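Local coordinates for protein trans-2-enoyl-CoA reductase (Treponema denticola ATCC 35405, PDB 4GGO) that catalyses the NADH-dependent reduction of the carbon-carbon double bond of crotonyl-CoA to butyryl-CoA in fatty acid synthesis, at residues L230-I235 with E313-L318. Numbering follows the deposited sequence.
Sequences LAYSYI and EQITRL
Leu318 CD2 meets the phenol end of Tyr232 at the ring edge, near the ring plane, 3.3 Å from Tyr232 OH, and the same methyl lies 3.8 Å from Tyr232 CE1. Ile315, one helical turn earlier, brings its CD1 in obliquely, 4.0 Å from Tyr232 CZ. One branch of Leu230 completes the cluster: its CD1 and Leu318 CD2 meet tip to tip at 4.1 Å, so a single leucine methyl is shared by both strand residues. The contact is thus made by side-chain ends, with no hydrogen bond between the segments. In Leu318, CG stands anti to the backbone N (chi1 173°), and that turn lets the CD2 branch reach Tyr232 and Leu230. This is the side-chain layer between a helix and a central strand of the protein's parallel, Rossmann-type sheet: strand 227-233 runs between 141-146 and 270-276, and the axis of 313-318 passes 13.2 Å from that of 230-233, at 143° between their directions. Leu230 and Tyr232 point to this helix, whereas the intervening Ala231 packs on Leu256 of helix 248-266. The hydroxyl of Tyr232, though flanked by methyls, is hydrogen-bonded to Ser66 OG of helix 61-74, which also packs against Ile315 through Ala65 and Ser66. That neighbour brings the cluster close to the cofactor site, since the side chain of NAD-binding Tyr62 lies about 4 Å from that of Tyr232. Farther along the segment, substrate-binding Tyr234 hydrogen-bonds Glu344 and meets Tyr244, the inferred proton donor, edge-to-face.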
ATOM      1  N   LEU A 230     -10.185  -5.610   5.241  1.00 26.08           N
ATOM      2  CA  LEU A 230      -9.417  -4.467   5.717  1.00 28.06           C
ATOM      3  C   LEU A 230      -9.217  -3.433   4.620  1.00 23.05           C
ATOM      4  O   LEU A 230      -9.070  -3.776   3.450  1.00 27.87           O
ATOM      5  CB  LEU A 230      -8.045  -4.916   6.224  1.00 23.54           C
ATOM      6  CG  LEU A 230      -7.964  -6.089   7.200  1.00 32.75           C
ATOM      7  CD1 LEU A 230      -6.513  -6.365   7.565  1.00 32.89           C
ATOM      8  CD2 LEU A 230      -8.780  -5.810   8.444  1.00 32.91           C
ATOM      9  N   ALA A 231      -9.212  -2.164   5.011  1.00 23.52           N
ATOM     10  CA  ALA A 231      -8.824  -1.086   4.115  1.00 26.27           C
ATOM     11  C   ALA A 231      -7.669  -0.327   4.755  1.00 23.38           C
ATOM     12  O   ALA A 231      -7.765   0.112   5.902  1.00 21.82           O
ATOM     13  CB  ALA A 231      -9.997  -0.157   3.846  1.00 22.52           C
ATOM     14  N   TYR A 232      -6.573  -0.189   4.019  1.00 19.61           N
ATOM     15  CA  TYR A 232      -5.381   0.457   4.551  1.00 23.01           C
ATOM     16  C   TYR A 232      -5.510   1.974   4.525  1.00 25.74           C
ATOM     17  O   TYR A 232      -6.137   2.541   3.630  1.00 23.23           O
ATOM     18  CB  TYR A 232      -4.140   0.002   3.786  1.00 22.53           C
ATOM     19  CG  TYR A 232      -3.829  -1.464   3.980  1.00 22.12           C
ATOM     20  CD1 TYR A 232      -4.044  -2.079   5.208  1.00 24.27           C
ATOM     21  CD2 TYR A 232      -3.332  -2.236   2.939  1.00 17.63           C
ATOM     22  CE1 TYR A 232      -3.765  -3.419   5.397  1.00 23.02           C
ATOM     23  CE2 TYR A 232      -3.051  -3.582   3.118  1.00 18.65           C
ATOM     24  CZ  TYR A 232      -3.270  -4.167   4.350  1.00 20.95           C
ATOM     25  OH  TYR A 232      -2.995  -5.502   4.542  1.00 21.51           O
ATOM     26  N   SER A 233      -4.915   2.622   5.521  1.00 24.83           N
ATOM     27  CA  SER A 233      -4.990   4.070   5.647  1.00 24.20           C
ATOM     28  C   SER A 233      -3.782   4.612   6.401  1.00 21.22           C
ATOM     29  O   SER A 233      -2.849   3.874   6.710  1.00 19.70           O
ATOM     30  CB  SER A 233      -6.281   4.474   6.359  1.00 23.89           C
ATOM     31  OG  SER A 233      -6.401   5.882   6.425  1.00 33.57           O
ATOM     32  N   TYR A 234      -3.806   5.907   6.699  1.00 22.94           N
ATOM     33  CA  TYR A 234      -2.685   6.555   7.369  1.00 21.55           C
ATOM     34  C   TYR A 234      -3.170   7.737   8.199  1.00 23.24           C
ATOM     35  O   TYR A 234      -4.077   8.460   7.792  1.00 24.03           O
ATOM     36  CB  TYR A 234      -1.651   7.012   6.339  1.00 25.65           C
ATOM     37  CG  TYR A 234      -0.365   7.543   6.935  1.00 25.72           C
ATOM     38  CD1 TYR A 234       0.396   6.766   7.797  1.00 27.12           C
ATOM     39  CD2 TYR A 234       0.096   8.814   6.616  1.00 27.87           C
ATOM     40  CE1 TYR A 234       1.573   7.246   8.341  1.00 25.18           C
ATOM     41  CE2 TYR A 234       1.275   9.300   7.150  1.00 25.28           C
ATOM     42  CZ  TYR A 234       2.010   8.511   8.009  1.00 25.61           C
ATOM     43  OH  TYR A 234       3.181   8.995   8.544  1.00 22.94           O
ATOM     44  N   ILE A 235      -2.571   7.922   9.370  1.00 21.49           N
ATOM     45  CA  ILE A 235      -2.939   9.024  10.250  1.00 23.91           C
ATOM     46  C   ILE A 235      -1.816  10.058  10.306  1.00 26.25           C
ATOM     47  O   ILE A 235      -2.064  11.262  10.231  1.00 27.42           O
ATOM     48  CB  ILE A 235      -3.296   8.517  11.664  1.00 31.59           C
ATOM     49  CG1 ILE A 235      -4.655   7.815  11.640  1.00 29.36           C
ATOM     50  CG2 ILE A 235      -3.323   9.660  12.661  1.00 33.52           C
ATOM     51  CD1 ILE A 235      -5.084   7.267  12.983  1.00 27.81           C
ATOM     52  N   GLU A 313       7.583  -6.126   6.076  1.00 14.26           N
ATOM     53  CA  GLU A 313       7.724  -6.238   7.525  1.00 22.12           C
ATOM     54  C   GLU A 313       6.417  -5.838   8.203  1.00 20.30           C
ATOM     55  O   GLU A 313       5.953  -6.508   9.125  1.00 18.40           O
ATOM     56  CB  GLU A 313       8.875  -5.367   8.041  1.00 19.54           C
ATOM     57  CG  GLU A 313      10.265  -5.871   7.677  1.00 18.16           C
ATOM     58  CD  GLU A 313      10.685  -5.489   6.268  1.00 28.61           C
ATOM     59  OE1 GLU A 313      10.001  -4.650   5.643  1.00 23.99           O
ATOM     60  OE2 GLU A 313      11.703  -6.028   5.787  1.00 31.44           O
ATOM     61  N   GLN A 314       5.832  -4.744   7.726  1.00 19.27           N
ATOM     62  CA  GLN A 314       4.556  -4.246   8.228  1.00 19.89           C
ATOM     63  C   GLN A 314       3.443  -5.284   8.125  1.00 18.84           C
ATOM     64  O   GLN A 314       2.746  -5.558   9.099  1.00 19.68           O
ATOM     65  CB  GLN A 314       4.140  -3.000   7.444  1.00 18.73           C
ATOM     66  CG  GLN A 314       4.660  -1.700   8.006  1.00 18.62           C
ATOM     67  CD  GLN A 314       3.676  -1.047   8.952  1.00 20.55           C
ATOM     68  OE1 GLN A 314       2.638  -0.540   8.527  1.00 18.31           O
ATOM     69  NE2 GLN A 314       3.996  -1.055  10.241  1.00 16.68           N
ATOM     70  N   ILE A 315       3.282  -5.856   6.937  1.00 16.47           N
ATOM     71  CA  ILE A 315       2.157  -6.743   6.666  1.00 18.98           C
ATOM     72  C   ILE A 315       2.301  -8.118   7.318  1.00 16.46           C
ATOM     73  O   ILE A 315       1.323  -8.680   7.811  1.00 17.24           O
ATOM     74  CB  ILE A 315       1.900  -6.880   5.154  1.00 19.17           C
ATOM     75  CG1 ILE A 315       1.678  -5.497   4.538  1.00 19.85           C
ATOM     76  CG2 ILE A 315       0.705  -7.775   4.896  1.00 20.18           C
ATOM     77  CD1 ILE A 315       0.639  -4.665   5.261  1.00 17.83           C
ATOM     78  N   THR A 316       3.515  -8.658   7.331  1.00 18.50           N
ATOM     79  CA  THR A 316       3.756  -9.907   8.044  1.00 15.39           C
ATOM     80  C   THR A 316       3.431  -9.740   9.527  1.00 20.21           C
ATOM     81  O   THR A 316       2.851 -10.632  10.143  1.00 19.93           O
ATOM     82  CB  THR A 316       5.201 -10.414   7.879  1.00 22.74           C
ATOM     83  OG1 THR A 316       6.123  -9.352   8.155  1.00 23.79           O
ATOM     84  CG2 THR A 316       5.428 -10.933   6.469  1.00 20.09           C
ATOM     85  N   ARG A 317       3.789  -8.588  10.091  1.00 19.81           N
ATOM     86  CA  ARG A 317       3.447  -8.294  11.481  1.00 21.05           C
ATOM     87  C   ARG A 317       1.936  -8.161  11.642  1.00 21.27           C
ATOM     88  O   ARG A 317       1.369  -8.600  12.644  1.00 20.37           O
ATOM     89  CB  ARG A 317       4.151  -7.024  11.973  1.00 23.59           C
ATOM     90  CG  ARG A 317       3.760  -6.619  13.390  1.00 19.51           C
ATOM     91  CD  ARG A 317       4.837  -5.782  14.074  1.00 17.39           C
ATOM     92  NE  ARG A 317       4.951  -4.434  13.524  1.00 17.42           N
ATOM     93  CZ  ARG A 317       4.262  -3.385  13.965  1.00 17.61           C
ATOM     94  NH1 ARG A 317       3.397  -3.528  14.959  1.00 15.81           N
ATOM     95  NH2 ARG A 317       4.435  -2.192  13.411  1.00 17.39           N
ATOM     96  N   LEU A 318       1.293  -7.559  10.647  1.00 18.27           N
ATOM     97  CA  LEU A 318      -0.161  -7.424  10.629  1.00 18.67           C
ATOM     98  C   LEU A 318      -0.860  -8.781  10.698  1.00 19.22           C
ATOM     99  O   LEU A 318      -1.772  -8.977  11.497  1.00 19.87           O
ATOM    100  CB  LEU A 318      -0.612  -6.675   9.374  1.00 18.39           C
ATOM    101  CG  LEU A 318      -2.123  -6.604   9.131  1.00 19.52           C
ATOM    102  CD1 LEU A 318      -2.809  -5.755  10.193  1.00 19.07           C
ATOM    103  CD2 LEU A 318      -2.416  -6.071   7.735  1.00 20.69           C
TER